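Tle cognate immunity protein 4 C-terminal domain-containing protein (Pseudomonas aeruginosa PAO1, PDB 4R1D) is the immunity protein that binds the H2-T6SS lipase effector Tle4 and so probably protects the producing cell from its own toxin. Local coordinates at residues Gly12-Asp17 with Asp293-Arg298; Tyr28-Asp33 with Tyr108-Lys113; Arg60-Gly65 with Ser85-Ser90; Arg237-Met242 with Leu261-Arg266. One frame throughout, in Å; residues are numbered along the deposited sequence. Where two conformers were deposited one is given.

Contact 1 (Gly12-Asp17 with Asp293-Arg298)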
# COMPACT_ATOMS: atom_id res chain seq x y z
N GLY B 12 25.65 7.89 -3.85
CA GLY B 12 25.29 8.80 -4.93
C GLY B 12 26.38 9.84 -5.12
O GLY B 12 27.55 9.48 -5.29
N ARG B 13 26.01 11.12 -5.07
CA ARG B 13 26.98 12.20 -5.26
C ARG B 13 27.60 12.65 -3.95
O ARG B 13 28.43 13.56 -3.93
CB ARG B 13 26.32 13.43 -5.93
CG ARG B 13 25.58 13.13 -7.23
CD ARG B 13 26.52 13.02 -8.44
NE ARG B 13 25.85 12.40 -9.59
CZ ARG B 13 26.39 12.28 -10.80
NH1 ARG B 13 27.61 12.77 -11.03
NH2 ARG B 13 25.73 11.69 -11.79
N PHE B 14 27.21 12.01 -2.85
CA PHE B 14 27.52 12.53 -1.52
C PHE B 14 28.42 11.63 -0.67
O PHE B 14 28.60 10.46 -0.96
CB PHE B 14 26.22 12.86 -0.77
CG PHE B 14 25.52 14.08 -1.33
CD1 PHE B 14 25.66 15.32 -0.72
CD2 PHE B 14 24.77 13.98 -2.49
CE1 PHE B 14 25.05 16.43 -1.25
CE2 PHE B 14 24.16 15.11 -3.03
CZ PHE B 14 24.29 16.33 -2.41
N LEU B 15 28.97 12.22 0.39
CA LEU B 15 29.69 11.49 1.43
C LEU B 15 29.00 11.72 2.77
O LEU B 15 28.39 12.76 2.99
CB LEU B 15 31.13 12.01 1.55
CG LEU B 15 32.02 11.99 0.31
CD1 LEU B 15 33.35 12.69 0.63
CD2 LEU B 15 32.26 10.57 -0.16
N ILE B 16 29.12 10.75 3.67
CA ILE B 16 28.61 10.88 5.03
C ILE B 16 29.43 9.96 5.92
O ILE B 16 29.89 8.91 5.48
CB ILE B 16 27.12 10.48 5.11
CG1 ILE B 16 26.52 10.93 6.45
CG2 ILE B 16 26.93 8.98 4.89
CD1 ILE B 16 25.00 10.71 6.55
N ASP B 17 29.63 10.35 7.18
CA ASP B 17 30.37 9.52 8.13
C ASP B 17 29.43 8.79 9.09
O ASP B 17 28.48 9.38 9.59
CB ASP B 17 31.35 10.38 8.94
CG ASP B 17 32.31 11.17 8.05
OD1 ASP B 17 32.48 10.84 6.86
OD2 ASP B 17 32.91 12.15 8.55
N ASP B 293 26.24 16.72 10.32
CA ASP B 293 27.32 17.66 10.02
C ASP B 293 28.41 17.04 9.14
O ASP B 293 29.27 17.76 8.64
CB ASP B 293 27.91 18.22 11.31
CG ASP B 293 27.00 19.25 11.97
OD1 ASP B 293 26.20 19.90 11.26
OD2 ASP B 293 27.10 19.40 13.20
N SER B 294 28.37 15.73 8.93
CA SER B 294 29.34 15.05 8.07
C SER B 294 28.88 14.94 6.62
O SER B 294 29.62 14.45 5.77
CB SER B 294 29.68 13.66 8.62
OG SER B 294 28.71 12.70 8.25
N ILE B 295 27.65 15.37 6.33
CA ILE B 295 27.11 15.27 4.97
C ILE B 295 27.72 16.32 4.05
O ILE B 295 27.66 17.53 4.33
CB ILE B 295 25.58 15.46 4.97
CG1 ILE B 295 24.92 14.40 5.86
CG2 ILE B 295 25.04 15.48 3.54
CD1 ILE B 295 23.40 14.60 6.05
N ARG B 296 28.31 15.87 2.95
CA ARG B 296 28.84 16.79 1.95
C ARG B 296 28.90 16.16 0.56
O ARG B 296 29.00 14.94 0.43
CB ARG B 296 30.23 17.33 2.37
CG ARG B 296 31.40 16.35 2.24
CD ARG B 296 31.44 15.38 3.39
NE ARG B 296 32.76 14.73 3.51
CZ ARG B 296 33.06 13.80 4.41
NH1 ARG B 296 32.15 13.38 5.27
NH2 ARG B 296 34.29 13.28 4.44
N VAL B 297 28.82 16.99 -0.46
CA VAL B 297 29.00 16.55 -1.83
C VAL B 297 30.40 15.99 -1.94
O VAL B 297 31.35 16.55 -1.40
CB VAL B 297 28.87 17.73 -2.81
CG1 VAL B 297 29.16 17.27 -4.23
CG2 VAL B 297 27.49 18.34 -2.73
N ARG B 298 30.54 14.88 -2.65
CA ARG B 298 31.85 14.28 -2.84
C ARG B 298 32.70 15.22 -3.68
O ARG B 298 32.31 15.56 -4.80
CB ARG B 298 31.73 12.92 -3.54
CG ARG B 298 33.06 12.16 -3.61
CD ARG B 298 32.92 10.80 -4.28
NE ARG B 298 32.90 10.88 -5.73
CZ ARG B 298 31.80 10.78 -6.48
NH1 ARG B 298 30.62 10.58 -5.90
NH2 ARG B 298 31.90 10.86 -7.80
O HOH W 1 29.65 9.77 -3.49
O HOH W 2 29.82 14.22 -6.49
O HOH W 3 35.06 12.93 7.33

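Contact 2 (Tyr28-Asp33 with Tyr108-Lys113)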
# COMPACT_ATOMS: atom_id res chain seq x y z
N TYR B 28 19.70 2.22 -4.68
CA TYR B 28 20.04 3.24 -5.68
C TYR B 28 19.07 3.11 -6.82
O TYR B 28 18.70 2.00 -7.20
CB TYR B 28 21.46 3.02 -6.20
CG TYR B 28 22.45 3.01 -5.08
CD1 TYR B 28 22.94 4.20 -4.58
CD2 TYR B 28 22.85 1.82 -4.51
CE1 TYR B 28 23.83 4.21 -3.53
CE2 TYR B 28 23.75 1.81 -3.45
CZ TYR B 28 24.24 3.01 -2.97
OH TYR B 28 25.13 3.04 -1.92
N TYR B 29 18.65 4.25 -7.37
CA TYR B 29 17.58 4.25 -8.36
C TYR B 29 17.94 5.19 -9.50
O TYR B 29 18.34 6.34 -9.27
CB TYR B 29 16.26 4.70 -7.70
CG TYR B 29 15.97 3.98 -6.40
CD1 TYR B 29 16.52 4.41 -5.21
CD2 TYR B 29 15.13 2.86 -6.37
CE1 TYR B 29 16.27 3.76 -4.02
CE2 TYR B 29 14.87 2.19 -5.16
CZ TYR B 29 15.45 2.65 -4.00
OH TYR B 29 15.20 2.01 -2.81
N LEU B 30 17.77 4.70 -10.73
CA LEU B 30 18.08 5.47 -11.93
C LEU B 30 16.80 5.60 -12.76
O LEU B 30 16.16 4.59 -13.08
CB LEU B 30 19.16 4.74 -12.73
CG LEU B 30 19.76 5.43 -13.93
CD1 LEU B 30 20.47 6.73 -13.53
CD2 LEU B 30 20.73 4.46 -14.61
N TRP B 31 16.45 6.84 -13.10
CA TRP B 31 15.20 7.11 -13.80
C TRP B 31 14.05 6.42 -13.07
O TRP B 31 13.11 5.93 -13.68
CB TRP B 31 15.29 6.71 -15.28
CG TRP B 31 16.37 7.48 -16.00
CD1 TRP B 31 17.63 7.04 -16.32
CD2 TRP B 31 16.29 8.83 -16.48
NE1 TRP B 31 18.33 8.03 -16.95
CE2 TRP B 31 17.53 9.14 -17.07
CE3 TRP B 31 15.29 9.80 -16.45
CZ2 TRP B 31 17.80 10.39 -17.63
CZ3 TRP B 31 15.55 11.04 -17.01
CH2 TRP B 31 16.80 11.32 -17.60
N GLY B 32 14.14 6.39 -11.74
CA GLY B 32 13.05 5.91 -10.91
C GLY B 32 13.05 4.43 -10.61
O GLY B 32 12.30 3.98 -9.75
N ASP B 33 13.90 3.66 -11.30
CA ASP B 33 13.93 2.21 -11.13
C ASP B 33 15.20 1.76 -10.42
O ASP B 33 16.28 2.28 -10.68
CB ASP B 33 13.82 1.53 -12.50
CG ASP B 33 12.50 1.83 -13.18
OD1 ASP B 33 11.45 1.77 -12.51
OD2 ASP B 33 12.50 2.12 -14.40
N TYR B 108 24.91 -6.01 -12.36
CA TYR B 108 23.75 -5.26 -11.87
C TYR B 108 22.52 -5.53 -12.70
O TYR B 108 22.62 -5.74 -13.91
CB TYR B 108 24.05 -3.76 -11.88
CG TYR B 108 25.28 -3.41 -11.10
CD1 TYR B 108 25.19 -2.93 -9.80
CD2 TYR B 108 26.54 -3.60 -11.66
CE1 TYR B 108 26.33 -2.63 -9.08
CE2 TYR B 108 27.67 -3.31 -10.95
CZ TYR B 108 27.57 -2.83 -9.67
OH TYR B 108 28.72 -2.54 -8.98
N ARG B 109 21.36 -5.50 -12.05
CA ARG B 109 20.09 -5.59 -12.75
C ARG B 109 19.37 -4.25 -12.62
O ARG B 109 19.26 -3.71 -11.52
CB ARG B 109 19.22 -6.69 -12.16
CG ARG B 109 17.88 -6.83 -12.85
CD ARG B 109 16.98 -7.83 -12.14
NE ARG B 109 15.91 -8.30 -13.02
CZ ARG B 109 14.94 -9.14 -12.64
NH1 ARG B 109 14.90 -9.60 -11.40
NH2 ARG B 109 14.02 -9.52 -13.52
N TRP B 110 18.89 -3.71 -13.73
CA TRP B 110 18.20 -2.43 -13.72
C TRP B 110 16.97 -2.56 -14.60
O TRP B 110 17.05 -2.48 -15.83
CB TRP B 110 19.12 -1.31 -14.21
CG TRP B 110 18.44 0.03 -14.26
CD1 TRP B 110 17.71 0.62 -13.26
CD2 TRP B 110 18.44 0.95 -15.35
NE1 TRP B 110 17.25 1.86 -13.67
CE2 TRP B 110 17.68 2.09 -14.95
CE3 TRP B 110 19.01 0.94 -16.63
CZ2 TRP B 110 17.48 3.18 -15.78
CZ3 TRP B 110 18.80 2.04 -17.46
CH2 TRP B 110 18.05 3.14 -17.03
N LYS B 111 15.83 -2.80 -13.97
CA LYS B 111 14.62 -3.16 -14.72
C LYS B 111 13.52 -2.14 -14.51
O LYS B 111 13.27 -1.72 -13.38
CB LYS B 111 14.13 -4.55 -14.29
CG LYS B 111 12.82 -4.98 -14.97
CD LYS B 111 12.36 -6.34 -14.45
CE LYS B 111 12.03 -6.29 -12.97
NZ LYS B 111 11.46 -7.57 -12.48
N GLY B 112 12.87 -1.75 -15.59
CA GLY B 112 11.76 -0.82 -15.46
C GLY B 112 10.97 -0.70 -16.74
O GLY B 112 11.33 -1.26 -17.76
N LYS B 113 9.87 0.04 -16.67
CA LYS B 113 9.02 0.19 -17.85
C LYS B 113 9.53 1.26 -18.80
O LYS B 113 10.10 2.27 -18.37
CB LYS B 113 7.58 0.48 -17.42
CG LYS B 113 6.93 -0.68 -16.71
CD LYS B 113 5.47 -0.43 -16.40
CE LYS B 113 5.31 0.17 -15.02
NZ LYS B 113 3.89 0.16 -14.60
O HOH W 4 10.56 3.17 -15.92
O HOH W 5 9.12 0.75 -13.92

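Contact 3 (Arg60-Gly65 with Ser85-Ser90)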
# COMPACT_ATOMS: atom_id res chain seq x y z
N ARG B 60 2.18 -15.58 -23.00
CA ARG B 60 1.34 -15.06 -24.07
C ARG B 60 0.61 -13.79 -23.65
O ARG B 60 -0.01 -13.74 -22.59
CB ARG B 60 0.32 -16.11 -24.49
CG ARG B 60 0.95 -17.36 -25.07
CD ARG B 60 1.72 -17.03 -26.34
NE ARG B 60 2.39 -18.20 -26.89
CZ ARG B 60 3.69 -18.47 -26.73
NH1 ARG B 60 4.46 -17.63 -26.06
NH2 ARG B 60 4.22 -19.56 -27.27
N HIS B 61 0.68 -12.78 -24.51
CA HIS B 61 -0.14 -11.58 -24.39
C HIS B 61 -1.57 -12.00 -24.70
O HIS B 61 -1.79 -13.03 -25.33
CB HIS B 61 0.36 -10.55 -25.39
CG HIS B 61 -0.31 -9.21 -25.28
ND1 HIS B 61 0.28 -8.13 -24.66
CD2 HIS B 61 -1.50 -8.77 -25.76
CE1 HIS B 61 -0.52 -7.08 -24.75
NE2 HIS B 61 -1.61 -7.45 -25.41
N LYS B 62 -2.55 -11.23 -24.24
CA LYS B 62 -3.94 -11.63 -24.47
C LYS B 62 -4.33 -11.48 -25.93
O LYS B 62 -5.26 -12.13 -26.40
CB LYS B 62 -4.91 -10.85 -23.58
CG LYS B 62 -4.73 -11.07 -22.07
CD LYS B 62 -4.93 -12.52 -21.66
CE LYS B 62 -4.80 -12.67 -20.15
NZ LYS B 62 -4.86 -14.09 -19.71
N SER B 63 -3.63 -10.61 -26.65
CA SER B 63 -3.97 -10.36 -28.05
C SER B 63 -2.78 -10.21 -29.00
O SER B 63 -2.93 -10.42 -30.21
CB SER B 63 -4.88 -9.13 -28.17
OG SER B 63 -4.19 -7.94 -27.80
N LYS B 64 -1.61 -9.87 -28.47
CA LYS B 64 -0.46 -9.56 -29.32
C LYS B 64 0.57 -10.69 -29.48
O LYS B 64 1.66 -10.47 -30.01
CB LYS B 64 0.26 -8.30 -28.81
CG LYS B 64 -0.61 -7.06 -28.76
CD LYS B 64 0.26 -5.82 -28.59
CE LYS B 64 -0.59 -4.56 -28.46
NZ LYS B 64 -1.40 -4.29 -29.68
N GLY B 65 0.23 -11.89 -29.01
CA GLY B 65 1.11 -13.03 -29.17
C GLY B 65 2.17 -13.20 -28.10
O GLY B 65 1.87 -13.26 -26.91
N SER B 85 4.81 -5.08 -20.85
CA SER B 85 4.77 -4.83 -19.40
C SER B 85 3.64 -5.57 -18.69
O SER B 85 3.64 -5.68 -17.46
CB SER B 85 4.71 -3.34 -19.11
OG SER B 85 3.51 -2.79 -19.60
N SER B 86 2.67 -6.06 -19.46
CA SER B 86 1.63 -6.95 -18.93
C SER B 86 0.98 -7.68 -20.09
O SER B 86 1.26 -7.38 -21.25
CB SER B 86 0.55 -6.18 -18.18
OG SER B 86 -0.42 -5.68 -19.08
N GLU B 87 0.10 -8.62 -19.77
CA GLU B 87 -0.54 -9.40 -20.82
C GLU B 87 -1.63 -8.63 -21.57
O GLU B 87 -2.24 -9.18 -22.49
CB GLU B 87 -1.05 -10.73 -20.26
CG GLU B 87 0.10 -11.60 -19.79
CD GLU B 87 -0.34 -12.96 -19.29
OE1 GLU B 87 -1.56 -13.21 -19.20
OE2 GLU B 87 0.56 -13.78 -18.97
N VAL B 88 -1.87 -7.38 -21.18
CA VAL B 88 -2.77 -6.52 -21.96
C VAL B 88 -2.16 -5.17 -22.31
O VAL B 88 -2.84 -4.30 -22.86
CB VAL B 88 -4.13 -6.30 -21.27
CG1 VAL B 88 -4.82 -7.64 -21.02
CG2 VAL B 88 -3.96 -5.50 -19.98
N ALA B 89 -0.88 -5.00 -22.01
CA ALA B 89 -0.20 -3.74 -22.29
C ALA B 89 -0.19 -3.42 -23.78
O ALA B 89 -0.11 -4.32 -24.61
CB ALA B 89 1.24 -3.78 -21.76
N SER B 90 -0.27 -2.14 -24.12
CA SER B 90 -0.15 -1.72 -25.51
C SER B 90 0.77 -0.51 -25.68
O SER B 90 1.19 -0.19 -26.80
CB SER B 90 -1.53 -1.40 -26.09
OG SER B 90 -2.08 -0.25 -25.47
O HOH W 6 1.05 -16.12 -20.35

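Contact 4 (Arg237-Met242 with Leu261-Arg266)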
# COMPACT_ATOMS: atom_id res chain seq x y z
N ARG B 237 10.78 6.46 25.58
CA ARG B 237 10.97 7.73 24.90
C ARG B 237 11.14 7.52 23.40
O ARG B 237 11.92 6.68 22.96
CB ARG B 237 12.19 8.46 25.45
CG ARG B 237 12.35 9.89 24.93
CD ARG B 237 12.68 10.83 26.08
NE ARG B 237 12.82 12.23 25.68
CZ ARG B 237 11.87 13.15 25.81
NH1 ARG B 237 10.67 12.82 26.30
NH2 ARG B 237 12.11 14.40 25.44
N GLY B 238 10.40 8.30 22.62
CA GLY B 238 10.51 8.29 21.18
C GLY B 238 11.14 9.57 20.65
O GLY B 238 11.21 10.58 21.34
N TYR B 239 11.60 9.51 19.40
CA TYR B 239 12.26 10.64 18.78
C TYR B 239 11.87 10.70 17.32
O TYR B 239 11.67 9.67 16.69
CB TYR B 239 13.77 10.46 18.85
CG TYR B 239 14.36 10.53 20.24
CD1 TYR B 239 14.65 11.75 20.82
CD2 TYR B 239 14.62 9.37 20.96
CE1 TYR B 239 15.18 11.82 22.10
CE2 TYR B 239 15.16 9.43 22.24
CZ TYR B 239 15.44 10.66 22.80
OH TYR B 239 15.98 10.74 24.06
N THR B 240 11.79 11.91 16.78
CA THR B 240 11.74 12.06 15.33
C THR B 240 12.51 13.33 14.94
O THR B 240 12.09 14.44 15.25
CB THR B 240 10.31 12.11 14.80
OG1 THR B 240 9.64 10.89 15.16
CG2 THR B 240 10.31 12.22 13.29
N PHE B 241 13.67 13.12 14.32
CA PHE B 241 14.56 14.20 13.91
C PHE B 241 14.52 14.26 12.39
O PHE B 241 14.69 13.23 11.72
CB PHE B 241 16.00 13.92 14.36
CG PHE B 241 16.19 13.92 15.85
CD1 PHE B 241 15.14 14.20 16.71
CD2 PHE B 241 17.44 13.62 16.39
CE1 PHE B 241 15.32 14.19 18.08
CE2 PHE B 241 17.63 13.60 17.76
CZ PHE B 241 16.57 13.89 18.61
N MET B 242 14.28 15.45 11.85
CA MET B 242 14.03 15.64 10.42
C MET B 242 14.91 16.77 9.87
O MET B 242 14.98 17.83 10.48
CB MET B 242 12.56 15.99 10.21
CG MET B 242 11.61 14.93 10.76
SD MET B 242 9.91 15.49 10.97
CE MET B 242 10.01 16.28 12.58
N LEU B 261 16.17 10.74 11.79
CA LEU B 261 16.47 9.77 12.82
C LEU B 261 15.21 9.56 13.63
O LEU B 261 14.63 10.51 14.15
CB LEU B 261 17.60 10.27 13.72
CG LEU B 261 18.02 9.34 14.86
CD1 LEU B 261 18.78 8.18 14.30
CD2 LEU B 261 18.89 10.11 15.86
N ALA B 262 14.77 8.31 13.73
CA ALA B 262 13.54 8.02 14.46
C ALA B 262 13.76 6.93 15.51
O ALA B 262 14.57 6.02 15.32
CB ALA B 262 12.47 7.58 13.52
N VAL B 263 13.03 7.05 16.61
CA VAL B 263 12.80 5.93 17.52
C VAL B 263 11.29 5.79 17.67
O VAL B 263 10.65 6.59 18.35
CB VAL B 263 13.43 6.15 18.91
CG1 VAL B 263 13.10 4.95 19.82
CG2 VAL B 263 14.93 6.30 18.79
N LEU B 264 10.74 4.77 17.01
CA LEU B 264 9.31 4.49 17.08
C LEU B 264 9.00 3.62 18.29
O LEU B 264 9.91 3.15 18.98
CB LEU B 264 8.85 3.79 15.80
CG LEU B 264 9.25 4.52 14.51
CD1 LEU B 264 8.85 3.71 13.27
CD2 LEU B 264 8.66 5.92 14.48
N GLU B 265 7.72 3.42 18.56
CA GLU B 265 7.31 2.60 19.68
C GLU B 265 7.89 1.19 19.56
O GLU B 265 7.86 0.59 18.50
CB GLU B 265 5.78 2.53 19.75
CG GLU B 265 5.25 1.73 20.93
CD GLU B 265 3.75 1.90 21.14
OE1 GLU B 265 3.08 2.53 20.30
OE2 GLU B 265 3.24 1.39 22.16
N ARG B 266 8.45 0.69 20.66
CA ARG B 266 8.89 -0.69 20.75
C ARG B 266 8.25 -1.32 21.97
O ARG B 266 7.59 -0.64 22.76
CB ARG B 266 10.40 -0.78 20.89
CG ARG B 266 11.14 -0.76 19.58
CD ARG B 266 12.58 -0.46 19.83
NE ARG B 266 12.72 0.63 20.78
CZ ARG B 266 13.46 0.57 21.88
NH1 ARG B 266 14.13 -0.54 22.16
NH2 ARG B 266 13.52 1.61 22.70

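Contact 1 (Gly12-Asp17 with Asp293-Arg298)
Strand 296-297, an edge strand near the end of the modelled chain, pairs antiparallel with strand 14-18 in a three-stranded sheet completed by strand 7-11. L15 and R296 form its hydrogen-bonded pair: L15 N gives its hydrogen to R296 O at 2.7 Å, and R296 N returns one to L15 O. R298 N extends the pairing to R13 O, while F14 and V297, the neighbouring non-hydrogen-bonded pair, send their side chains apart, although F14 CE1 comes within 3.4 Å of V297 CG2. Strand 296-297 follows helix 281-292 closely, and its pairing joins the end of the C-terminal family region to the N-terminal one. Beyond the bridges, S294 OG accepts the hydrogen of D17 N at 2.7 Å; the same hydroxyl bonds I291 O. On the face carrying L15, R296 bends at chi2 (-79°) and brings its guanidinium over L15 CB. NH1 is gripped twice, by S294 O in the guanidinium plane at 2.8 Å and by D17 OD1 at 3.0 Å, a salt bridge met from above the carboxylate plane, with the two flat groups 88° apart. T8 OG1 hydrogen-bonds OD1 of D17, and K3 forms a second salt bridge at OD2, which together with R296 would probably offset the carboxylate's charge. The other face is apolar: I16 and I295 lie side by side, CD1 of I16 being 3.8 Å from CG1 of I295, against F180 of strand 176-183. At the far end a water joins G12 O, F14 O and R298 NH1, and P142, E144 and G146 offer carbonyls to the rest of the R298 guanidinium.

Contact 2 (Tyr28-Asp33 with Tyr108-Lys113)
L30 to D33 form a type I' beta turn that reverses strand 23-30 into strand 33-38, and its far end meets strand 107-115, where D33 CA and G112 CA lie 5.7 Å apart. Inside the turn L30 N bonds D33 O and D33 N bonds L30 O; G32, with phi of 89°, adopts a backbone shape that suits glycine. The indole of W110 comes up to the carbonyls of L30 and D33, NE1 donating to L30 O at 3.0 Å, nearly in the ring plane, and more weakly to D33 O at 3.2 Å. L30 O accepts twice, from D33 N and W110 NE1, which approach from opposite faces of its carbonyl plane. Strands 23-30 and 33-38 form a tight beta hairpin, and the indole bonds its turn from strand 107-115, which pairs with 33-38. In one of its two deposited conformers L30, whose CG stands anti to its nitrogen (chi1 -172°), lays CD2 over one indole face, a CH-pi contact 3.8 Å from the six-membered ring centroid. W31 CD1 meets W110 CZ2 at 3.9 Å, and I125 of helix 119-132 packs on both tryptophans. D33 lies across the glycine, OD2 being 3.2 Å from G112 CA, and two waters link its carboxylate to the backbone N and O of K113. R397 of the partner chain forms a salt bridge with D33 OD2 and a cation-pi contact with W110.

Contact 3 (Arg60-Gly65 with Ser85-Ser90)
A single direct hydrogen bond joins the two loops: K62 N donates to E87 O at 2.7 Å, in the carbonyl plane. The same carbonyl oxygen sits over the centre of the H61 imidazole, 3.2 Å above its plane, with K64 CG over the opposite face, displaced from the ring centre; the ring is sandwiched between a peptide oxygen and an aliphatic chain. H61 reaches this place because its CG is anti to the backbone nitrogen (chi1 -175°), which turns the ring inward to W84 and M67. Charge contributes at the outer side. K62 bends at chi2, and its NZ forms a long salt bridge of 3.5 Å with E87 OE1, while OE2 of E87 receives a hydrogen from a water that R60 N also holds. Apolar packing is modest: K62 CG touches V88 CG1 at 3.6 Å, and K64 CE lies 4.1 Å from S90 CB. D406 of the partner chain accepts from S90 N, and N413 of that chain packs on K62 and V88, so these loops join the complex interface. Within 85-90, V88 N donates to S86 OG at 3.1 Å. That bond closes an ST turn inside the type I beta turn from S86 to A89, the turn that carries the chain from strand 79-84 to strand 92-100 and offers its E87 carbonyl to the loop following helix 42-58.

Contact 4 (Arg237-Met242 with Leu261-Arg266)
Regular antiparallel strand pairing defines this contact, a beta hairpin of strands 236-245 and 256-263 in the C-terminal family region. The short strand axes run 162° apart and approach to 4.5 Å. Two hydrogen-bonded pairs, Y239 with V263 and F241 with L261, flank the non-hydrogen-bonded pair T240 with A262. Four backbone bonds hold them: V263 N to Y239 O at 3.0 Å, Y239 N to V263 O, F241 N to L261 O at 2.8 Å, and L261 N to F241 O. From the middle pair, A262 CA and T240 CA make CA-H...O contacts to Y239 O and L261 O of the flanking pairs. Y239, F241, L261 and V263 share one face of the sheet, and helix 281-292 packs on it through A284, L285 and W288; W288 meets F241 edge-to-face, and Y239 OH is hydrogen-bonded to D281. T240 and A262 occupy the other face, where I88 and W92 of the partner chain pack on them, so the hairpin has the helix on one side and the bound protein on the other. In both hydrogen-bonded pairs the two side chains run alongside each other in a common direction. L261, with CG opposite its nitrogen (chi1 -180°), sets CD2 obliquely against the F241 ring, 3.8 Å from its CD2. V263 instead comes at the edge of its tyrosine, CG2 lying 3.8 Å from Y239 CD2 and close to the ring plane.

Contact 1 spans nearly the whole modelled chain, with the other three contacts lying between its two segments. Strand 14-18 leads into strand 23-30, and contacts 1 and 2 meet where G12 N lies 4.1 Å from Y28 CE1, though their centres are about 23 Å apart on opposite sides of the chain's centre. Contact 3 adjoins contact 2, K113 CD reaching S85 CB at 4.0 Å; both lie in the N-terminal family region. Contact 4, in the C-terminal region, has its nearest atoms about 10 Å from contact 1 and lies about 46 Å from contact 3, centre to centre. Contacts 2, 3 and 4 all touch the partner chain, whereas contact 1, between the two regions, does not.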